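Local coordinates for type III secretion system effector protein ExoU (Pseudomonas fluorescens, PDB 4QMK) that is a secreted toxin that probably hydrolyses host membrane phospholipids through a patatin-like domain and reaches the plasma membrane through a phosphatidylinositol 4,5-bisphosphate-binding domain, at residues A[468-480]-A[510-523]. Sequence-based numbering, arbitrary orientation.
Sequences EALRFRKDAQQAL and LDALARRPEDIEWL
F472 and R515 stack: the guanidinium lies flat over one face of the phenyl ring, planes 5° apart and R515 CZ 3.8 Å from the F472 ring centroid, a cation-pi contact. F472 extends from helix 464-491 with its CG pointing opposite the backbone N about chi1, which carries the ring into the turn between helices 501-513 and 517-526. The F472 rim near CE2 is directed at the face of W522 in an offset edge-to-face pair, the planes inclined by 63°, while L513 O lies at the ring edge in the ring plane, 3.8 Å from F472 CE1. L513 enters as a knob into the hole formed by F472, D475, A476 and A479, its CD2 pressing to 3.4 Å from A476 CA. Further down the helix, L510 CD2 meets A479 CB and the end of L480. Helices 501-513 and 517-526, joined by the short link A514-R516, pack in this way against the long helix 464-491, about 29 Å from the centre of the chain to the centre of the contact. What fixes the rotation of R515 is a salt-bridge network in the guanidinium plane. NH1 donates to the syn side of E468 OE2 at 2.8 Å and also bonds N442, whereas NE and NH2 grip D519 side-on, R515 NE to D519 OD2 being nearly straight at 174°. D519 OD2 additionally takes the backbone N of R515, on its anti side, tying the turn to the first turn of helix 517-526. The two carboxylates would be expected to stabilise the charge that R515 carries over the ring. A water donates to E468 OE1 and accepts from R516 NH1, linking the two side chains. Beyond W522, R473 lays its CD 3.6 Å from W522 CH2; D450 and M448 O hold its guanidinium, and M446 O holds W522 NE1.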
loop_
_atom_site.group_PDB
_atom_site.type_symbol
_atom_site.label_atom_id
_atom_site.label_comp_id
_atom_site.label_asym_id
_atom_site.label_seq_id
_atom_site.Cartn_x
_atom_site.Cartn_y
_atom_site.Cartn_z
ATOM N N GLU A 468 44.493 15.663 18.840
ATOM C CA GLU A 468 44.298 14.233 19.109
ATOM C C GLU A 468 42.835 13.887 18.947
ATOM O O GLU A 468 42.526 12.852 18.355
ATOM C CB GLU A 468 44.778 13.868 20.543
ATOM C CG GLU A 468 44.651 12.383 20.951
ATOM C CD GLU A 468 43.249 11.951 21.463
ATOM O OE1 GLU A 468 42.453 12.758 22.057
ATOM O OE2 GLU A 468 42.938 10.754 21.274
ATOM N N ALA A 469 41.938 14.741 19.454
ATOM C CA ALA A 469 40.502 14.517 19.288
ATOM C C ALA A 469 40.075 14.600 17.816
ATOM O O ALA A 469 39.318 13.740 17.350
ATOM C CB ALA A 469 39.697 15.518 20.117
ATOM N N LEU A 470 40.521 15.621 17.080
ATOM C CA LEU A 470 40.229 15.679 15.623
ATOM C C LEU A 470 40.783 14.453 14.882
ATOM O O LEU A 470 40.158 13.939 13.959
ATOM C CB LEU A 470 40.769 16.968 14.964
ATOM C CG LEU A 470 40.080 18.267 15.408
ATOM C CD1 LEU A 470 40.875 19.490 15.034
ATOM C CD2 LEU A 470 38.666 18.405 14.882
ATOM N N ARG A 471 41.946 13.982 15.278
ATOM C CA ARG A 471 42.528 12.827 14.618
ATOM C C ARG A 471 41.629 11.635 14.794
ATOM O O ARG A 471 41.390 10.913 13.838
ATOM C CB ARG A 471 43.936 12.532 15.160
ATOM C CG ARG A 471 44.757 11.594 14.320
ATOM C CD ARG A 471 45.130 12.181 12.974
ATOM N NE ARG A 471 46.351 11.564 12.381
ATOM C CZ ARG A 471 46.362 10.469 11.610
ATOM N NH1 ARG A 471 45.239 9.829 11.294
ATOM N NH2 ARG A 471 47.503 10.005 11.156
ATOM N N PHE A 472 41.137 11.394 16.003
ATOM C CA PHE A 472 40.266 10.241 16.197
ATOM C C PHE A 472 39.062 10.337 15.316
ATOM O O PHE A 472 38.610 9.339 14.757
ATOM C CB PHE A 472 39.803 10.107 17.659
ATOM C CG PHE A 472 38.700 9.098 17.841
ATOM C CD1 PHE A 472 38.990 7.776 17.994
ATOM C CD2 PHE A 472 37.361 9.496 17.780
ATOM C CE1 PHE A 472 37.979 6.845 18.140
ATOM C CE2 PHE A 472 36.339 8.574 17.902
ATOM C CZ PHE A 472 36.644 7.244 18.106
ATOM N N ARG A 473 38.518 11.545 15.178
ATOM C CA ARG A 473 37.328 11.712 14.331
ATOM C C ARG A 473 37.640 11.496 12.872
ATOM O O ARG A 473 36.829 10.895 12.181
ATOM C CB ARG A 473 36.648 13.055 14.531
ATOM C CG ARG A 473 35.867 13.125 15.845
ATOM C CD ARG A 473 34.577 12.327 15.798
ATOM N NE ARG A 473 33.564 13.031 14.982
ATOM C CZ ARG A 473 32.751 13.971 15.444
ATOM N NH1 ARG A 473 32.797 14.331 16.698
ATOM N NH2 ARG A 473 31.900 14.556 14.629
ATOM N N LYS A 474 38.822 11.921 12.399
ATOM C CA LYS A 474 39.164 11.676 11.002
ATOM C C LYS A 474 39.306 10.167 10.797
ATOM O O LYS A 474 38.752 9.617 9.847
ATOM C CB LYS A 474 40.461 12.366 10.580
ATOM C CG LYS A 474 40.493 12.621 9.095
ATOM C CD LYS A 474 41.856 12.963 8.500
ATOM C CE LYS A 474 41.662 13.222 6.998
ATOM N NZ LYS A 474 42.901 13.408 6.188
ATOM N N ASP A 475 40.020 9.477 11.681
ATOM C CA ASP A 475 40.148 8.051 11.498
ATOM C C ASP A 475 38.789 7.385 11.538
ATOM O O ASP A 475 38.544 6.472 10.779
ATOM C CB ASP A 475 41.018 7.387 12.567
ATOM C CG ASP A 475 42.442 7.854 12.560
ATOM O OD1 ASP A 475 42.957 8.357 11.531
ATOM O OD2 ASP A 475 43.052 7.719 13.624
ATOM N N ALA A 476 37.891 7.812 12.427
ATOM C CA ALA A 476 36.587 7.172 12.483
ATOM C C ALA A 476 35.786 7.444 11.242
ATOM O O ALA A 476 35.107 6.544 10.794
ATOM C CB ALA A 476 35.831 7.602 13.720
ATOM N N GLN A 477 35.820 8.672 10.691
ATOM C CA GLN A 477 35.185 8.929 9.388
ATOM C C GLN A 477 35.735 7.963 8.346
ATOM O O GLN A 477 34.993 7.454 7.529
ATOM C CB GLN A 477 35.405 10.383 8.862
ATOM C CG GLN A 477 34.380 11.441 9.309
ATOM C CD GLN A 477 34.954 12.863 9.660
ATOM O OE1 GLN A 477 36.180 13.164 9.558
ATOM N NE2 GLN A 477 34.037 13.740 10.143
ATOM N N GLN A 478 37.028 7.664 8.375
ATOM C CA GLN A 478 37.567 6.745 7.372
ATOM C C GLN A 478 37.164 5.299 7.594
ATOM O O GLN A 478 36.837 4.595 6.645
ATOM C CB GLN A 478 39.077 6.867 7.262
ATOM C CG GLN A 478 39.492 8.235 6.761
ATOM C CD GLN A 478 41.002 8.461 6.742
ATOM O OE1 GLN A 478 41.828 7.594 7.135
ATOM N NE2 GLN A 478 41.384 9.640 6.260
ATOM N N ALA A 479 37.161 4.836 8.829
ATOM C CA ALA A 479 36.821 3.445 9.063
ATOM C C ALA A 479 35.356 3.230 8.758
ATOM O O ALA A 479 35.009 2.167 8.229
ATOM C CB ALA A 479 37.123 3.065 10.494
ATOM N N LEU A 480 34.479 4.204 9.098
ATOM C CA LEU A 480 33.022 4.053 8.820
ATOM C C LEU A 480 32.800 4.052 7.333
ATOM O O LEU A 480 31.973 3.299 6.828
ATOM C CB LEU A 480 32.144 5.141 9.499
ATOM C CG LEU A 480 32.093 5.048 11.018
ATOM C CD1 LEU A 480 31.636 6.330 11.672
ATOM C CD2 LEU A 480 31.232 3.877 11.462
ATOM N N LEU A 510 37.329 -1.019 12.721
ATOM C CA LEU A 510 36.489 -0.204 13.623
ATOM C C LEU A 510 36.660 -0.554 15.087
ATOM O O LEU A 510 36.812 0.324 15.905
ATOM C CB LEU A 510 34.997 -0.389 13.307
ATOM C CG LEU A 510 34.318 0.590 12.365
ATOM C CD1 LEU A 510 32.894 0.169 12.194
ATOM C CD2 LEU A 510 34.382 2.003 12.916
ATOM N N ASP A 511 36.611 -1.836 15.455
ATOM C CA ASP A 511 36.864 -2.180 16.868
ATOM C C ASP A 511 38.225 -1.694 17.371
ATOM O O ASP A 511 38.342 -1.285 18.514
ATOM C CB ASP A 511 36.820 -3.691 17.083
ATOM C CG ASP A 511 35.411 -4.247 17.112
ATOM O OD1 ASP A 511 34.405 -3.565 16.644
ATOM O OD2 ASP A 511 35.326 -5.415 17.623
ATOM N N ALA A 512 39.275 -1.760 16.534
ATOM C CA ALA A 512 40.631 -1.389 16.982
ATOM C C ALA A 512 40.765 0.121 17.169
ATOM O O ALA A 512 41.630 0.611 17.896
ATOM C CB ALA A 512 41.662 -1.876 15.971
ATOM N N LEU A 513 39.917 0.862 16.496
ATOM C CA LEU A 513 39.947 2.314 16.606
ATOM C C LEU A 513 39.673 2.822 18.052
ATOM O O LEU A 513 40.280 3.787 18.522
ATOM C CB LEU A 513 38.911 2.890 15.641
ATOM C CG LEU A 513 39.264 4.195 15.039
ATOM C CD1 LEU A 513 40.422 3.889 14.145
ATOM C CD2 LEU A 513 38.106 4.756 14.239
ATOM N N ALA A 514 38.788 2.160 18.753
ATOM C CA ALA A 514 38.498 2.542 20.140
ATOM C C ALA A 514 39.708 2.726 21.064
ATOM O O ALA A 514 40.588 1.889 21.116
ATOM C CB ALA A 514 37.530 1.539 20.762
ATOM N N ARG A 515 39.739 3.847 21.775
ATOM C CA ARG A 515 40.790 4.140 22.748
ATOM C C ARG A 515 40.323 3.762 24.176
ATOM O O ARG A 515 41.129 3.618 25.073
ATOM C CB ARG A 515 41.101 5.634 22.733
ATOM C CG ARG A 515 41.491 6.194 21.359
ATOM C CD ARG A 515 41.289 7.708 21.291
ATOM N NE ARG A 515 39.851 8.049 21.294
ATOM C CZ ARG A 515 39.340 9.293 21.230
ATOM N NH1 ARG A 515 40.119 10.374 21.177
ATOM N NH2 ARG A 515 38.019 9.438 21.243
ATOM N N ARG A 516 39.016 3.579 24.333
ATOM C CA ARG A 516 38.391 3.347 25.606
ATOM C C ARG A 516 36.987 2.855 25.319
ATOM O O ARG A 516 36.560 2.889 24.173
ATOM C CB ARG A 516 38.377 4.638 26.444
ATOM C CG ARG A 516 37.914 5.883 25.680
ATOM C CD ARG A 516 37.957 7.185 26.490
ATOM N NE ARG A 516 39.296 7.719 26.700
ATOM C CZ ARG A 516 39.963 8.561 25.869
ATOM N NH1 ARG A 516 39.452 8.998 24.713
ATOM N NH2 ARG A 516 41.186 8.976 26.195
ATOM N N PRO A 517 36.258 2.376 26.345
ATOM C CA PRO A 517 34.921 1.802 26.136
ATOM C C PRO A 517 33.894 2.777 25.587
ATOM O O PRO A 517 33.014 2.365 24.848
ATOM C CB PRO A 517 34.523 1.330 27.543
ATOM C CG PRO A 517 35.827 1.088 28.247
ATOM C CD PRO A 517 36.711 2.194 27.741
ATOM N N GLU A 518 33.977 4.045 25.949
ATOM C CA GLU A 518 33.062 5.065 25.392
ATOM C C GLU A 518 33.107 5.086 23.852
ATOM O O GLU A 518 32.091 5.333 23.212
ATOM C CB GLU A 518 33.448 6.500 25.827
ATOM C CG GLU A 518 33.289 6.938 27.283
ATOM C CD GLU A 518 34.258 8.102 27.648
ATOM O OE1 GLU A 518 34.682 8.838 26.711
ATOM O OE2 GLU A 518 34.603 8.299 28.856
ATOM N N ASP A 519 34.287 4.885 23.264
ATOM C CA ASP A 519 34.448 4.962 21.801
ATOM C C ASP A 519 33.685 3.864 21.122
ATOM O O ASP A 519 33.192 4.056 19.994
ATOM C CB ASP A 519 35.918 4.833 21.401
ATOM C CG ASP A 519 36.699 6.039 21.709
ATOM O OD1 ASP A 519 36.065 7.021 22.075
ATOM O OD2 ASP A 519 37.964 6.021 21.601
ATOM N N ILE A 520 33.625 2.696 21.780
ATOM C CA ILE A 520 32.900 1.563 21.230
ATOM C C ILE A 520 31.395 1.970 21.160
ATOM O O ILE A 520 30.773 1.901 20.086
ATOM C CB ILE A 520 33.043 0.316 22.128
ATOM C CG1 ILE A 520 34.495 -0.136 22.304
ATOM C CG2 ILE A 520 32.210 -0.850 21.586
ATOM C CD1 ILE A 520 35.108 -0.760 21.056
ATOM N N GLU A 521 30.841 2.449 22.279
ATOM C CA GLU A 521 29.432 2.863 22.309
ATOM C C GLU A 521 29.181 3.924 21.260
ATOM O O GLU A 521 28.126 3.961 20.621
ATOM C CB GLU A 521 29.013 3.537 23.629
ATOM C CG GLU A 521 29.349 2.904 24.950
ATOM C CD GLU A 521 28.855 3.819 26.108
ATOM O OE1 GLU A 521 29.708 4.467 26.799
ATOM O OE2 GLU A 521 27.604 3.950 26.281
ATOM N N TRP A 522 30.110 4.854 21.159
ATOM C CA TRP A 522 29.951 5.967 20.235
ATOM C C TRP A 522 29.864 5.509 18.771
ATOM O O TRP A 522 28.922 5.874 18.041
ATOM C CB TRP A 522 31.055 6.938 20.451
ATOM C CG TRP A 522 30.934 8.194 19.688
ATOM C CD1 TRP A 522 30.435 9.366 20.135
ATOM C CD2 TRP A 522 31.465 8.458 18.381
ATOM N NE1 TRP A 522 30.568 10.349 19.174
ATOM C CE2 TRP A 522 31.196 9.797 18.087
ATOM C CE3 TRP A 522 32.189 7.693 17.451
ATOM C CZ2 TRP A 522 31.593 10.371 16.923
ATOM C CZ3 TRP A 522 32.553 8.286 16.230
ATOM C CH2 TRP A 522 32.257 9.580 15.993
ATOM N N LEU A 523 30.781 4.654 18.364
ATOM C CA LEU A 523 30.795 4.151 17.007
ATOM C C LEU A 523 29.546 3.377 16.767
ATOM O O LEU A 523 29.020 3.374 15.650
ATOM C CB LEU A 523 31.998 3.232 16.785
ATOM C CG LEU A 523 33.323 3.984 16.860
ATOM C CD1 LEU A 523 34.396 3.026 17.229
ATOM C CD2 LEU A 523 33.602 4.692 15.533
HETATM O O HOH W 1 40.985 11.468 24.472
#